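Local atomic coordinates of lytic chitin monooxygenase (Enterococcus faecalis, PDB entry 4A02), a protein that cleaves glycosidic bonds in alpha- and beta-chitin oxidatively at a copper site and works synergistically with a chitinase to depolymerise crystalline chitin. Residues G2-P7 with I144-G149. Residues are numbered along the deposited sequence; the frame is centred on the assembly and turned at random.
Sequences GYVASP and IYAVWG
Ala146 meets Val4 methyl to methyl: Ala146 CB lies 4.0 Å from Val4 CG2, and the two groups approach nearly tip to tip from facing strands. The Val4 torsion selects the methyl that is used: with CG1 anti to the backbone N (chi1 172°), CG2 stands beside that N and is the methyl that touches Ala146 CB, whereas CG1 is 5.6 Å from Ala146 CB. The touch is purely apolar, and both residues are buried.

The CA atoms of Val4 and Ala146 are 7.8 Å apart, too far for strands sharing backbone hydrogen bonds. Strand 2-6 edges a three-stranded antiparallel sheet beside 74-82, and 142-150 belongs to a different sheet, between 88-96 and 155-165. Because the CB atoms of Val4, Ala146 and Trp148 also point toward the opposite segment, the two segments face each other across the interior of a beta sandwich. This is the immunoglobulin-like core known from AA10 lytic polysaccharide monooxygenases. The nearest CA matches, Val4 with Ala146 and Gly2 with Trp148, show that the segments run in opposite senses.

At Trp148 the spacing grows slightly, to 8.6 Å between its CA and that of Gly2, and a large ring bridges it. A chi1 of 174° swings the indole away from its own backbone N and out across the interior, until CZ3 comes 3.9 Å from Gly2 N. That nitrogen sits at the ring edge, near the indole plane, so the approach is not over the pi face. The pyrrole side is held by a hydrogen bond from NE1 to Thr88 OG1, and Trp91 stacks on the ring. Gly2 directly follows the copper ligand His1, while the Trp148 side chain lies about 4 Å from that of His86, which binds the copper as well.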
loop_
_atom_site.group_PDB
_atom_site.type_symbol
_atom_site.label_atom_id
_atom_site.label_comp_id
_atom_site.label_asym_id
_atom_site.label_seq_id
_atom_site.Cartn_x
_atom_site.Cartn_y
_atom_site.Cartn_z
ATOM N N GLY A 2 -4.997 8.843 4.678
ATOM C CA GLY A 2 -3.609 8.954 4.367
ATOM C C GLY A 2 -3.165 7.937 3.359
ATOM O O GLY A 2 -3.946 7.114 2.885
ATOM N N TYR A 3 -1.874 8.015 3.027
ATOM C CA TYR A 3 -1.300 7.169 2.003
ATOM C C TYR A 3 0.177 6.958 2.308
ATOM O O TYR A 3 0.775 7.694 3.110
ATOM C CB TYR A 3 -1.483 7.778 0.582
ATOM C CG TYR A 3 -1.166 9.240 0.509
ATOM C CD1 TYR A 3 0.146 9.712 0.457
ATOM C CD2 TYR A 3 -2.180 10.191 0.505
ATOM C CE1 TYR A 3 0.419 11.055 0.402
ATOM C CE2 TYR A 3 -1.925 11.533 0.457
ATOM C CZ TYR A 3 -0.606 11.979 0.413
ATOM O OH TYR A 3 -0.395 13.331 0.365
ATOM N N VAL A 4 0.780 5.962 1.646
ATOM C CA VAL A 4 2.207 5.749 1.708
ATOM C C VAL A 4 2.887 6.584 0.652
ATOM O O VAL A 4 2.606 6.476 -0.538
ATOM C CB VAL A 4 2.572 4.260 1.605
ATOM C CG1 VAL A 4 4.075 4.103 1.478
ATOM C CG2 VAL A 4 2.033 3.505 2.800
ATOM N N ALA A 5 3.787 7.472 1.122
ATOM C CA ALA A 5 4.494 8.396 0.279
ATOM C C ALA A 5 5.906 7.923 -0.081
ATOM O O ALA A 5 6.432 8.389 -1.084
ATOM C CB ALA A 5 4.548 9.777 0.951
ATOM N N SER A 6 6.491 7.020 0.680
ATOM C CA SER A 6 7.836 6.541 0.395
ATOM C C SER A 6 7.981 5.109 0.812
ATOM O O SER A 6 7.770 4.804 2.003
ATOM C CB SER A 6 8.866 7.389 1.107
ATOM O OG SER A 6 10.156 6.929 0.709
ATOM N N PRO A 7 8.406 4.181 -0.063
ATOM C CA PRO A 7 8.327 4.335 -1.533
ATOM C C PRO A 7 6.904 4.748 -1.911
ATOM O O PRO A 7 5.933 4.378 -1.270
ATOM C CB PRO A 7 8.621 2.917 -2.042
ATOM C CG PRO A 7 9.340 2.243 -0.922
ATOM C CD PRO A 7 8.689 2.804 0.332
ATOM N N ILE A 144 4.195 -4.414 -2.274
ATOM C CA ILE A 144 4.033 -4.295 -0.833
ATOM C C ILE A 144 2.623 -3.810 -0.574
ATOM O O ILE A 144 2.139 -2.904 -1.231
ATOM C CB ILE A 144 5.080 -3.339 -0.236
ATOM C CG1 ILE A 144 6.504 -3.826 -0.487
ATOM C CG2 ILE A 144 4.820 -3.079 1.239
ATOM C CD1 ILE A 144 7.553 -2.791 -0.217
ATOM N N TYR A 145 1.952 -4.422 0.412
ATOM C CA TYR A 145 0.608 -4.029 0.792
ATOM C C TYR A 145 0.668 -3.539 2.239
ATOM O O TYR A 145 1.010 -4.299 3.127
ATOM C CB TYR A 145 -0.368 -5.158 0.653
ATOM C CG TYR A 145 -1.822 -4.796 0.594
ATOM C CD1 TYR A 145 -2.278 -3.855 -0.309
ATOM C CD2 TYR A 145 -2.753 -5.458 1.381
ATOM C CE1 TYR A 145 -3.647 -3.538 -0.399
ATOM C CE2 TYR A 145 -4.116 -5.193 1.249
ATOM C CZ TYR A 145 -4.554 -4.240 0.361
ATOM O OH TYR A 145 -5.895 -4.032 0.241
ATOM N N ALA A 146 0.394 -2.259 2.418
ATOM C CA ALA A 146 0.507 -1.578 3.708
ATOM C C ALA A 146 -0.891 -1.228 4.192
ATOM O O ALA A 146 -1.697 -0.701 3.438
ATOM C CB ALA A 146 1.339 -0.330 3.535
ATOM N N VAL A 147 -1.162 -1.520 5.472
ATOM C CA VAL A 147 -2.512 -1.388 6.013
ATOM C C VAL A 147 -2.471 -0.640 7.326
ATOM O O VAL A 147 -1.904 -1.115 8.328
ATOM C CB VAL A 147 -3.134 -2.792 6.242
ATOM C CG1 VAL A 147 -4.590 -2.617 6.701
ATOM C CG2 VAL A 147 -3.059 -3.627 4.990
ATOM N N TRP A 148 -3.073 0.548 7.348
ATOM C CA TRP A 148 -3.150 1.410 8.526
ATOM C C TRP A 148 -4.510 1.177 9.197
ATOM O O TRP A 148 -5.544 1.538 8.662
ATOM C CB TRP A 148 -3.001 2.848 8.103
ATOM C CG TRP A 148 -3.194 3.849 9.196
ATOM C CD1 TRP A 148 -2.909 3.718 10.531
ATOM C CD2 TRP A 148 -3.685 5.178 9.040
ATOM N NE1 TRP A 148 -3.214 4.857 11.189
ATOM C CE2 TRP A 148 -3.701 5.781 10.298
ATOM C CE3 TRP A 148 -4.163 5.924 7.953
ATOM C CZ2 TRP A 148 -4.146 7.087 10.503
ATOM C CZ3 TRP A 148 -4.591 7.202 8.157
ATOM C CH2 TRP A 148 -4.601 7.770 9.437
ATOM N N GLY A 149 -4.480 0.497 10.356
ATOM C CA GLY A 149 -5.705 0.160 11.073
ATOM C C GLY A 149 -6.083 1.258 12.049
ATOM O O GLY A 149 -5.322 1.575 12.958
#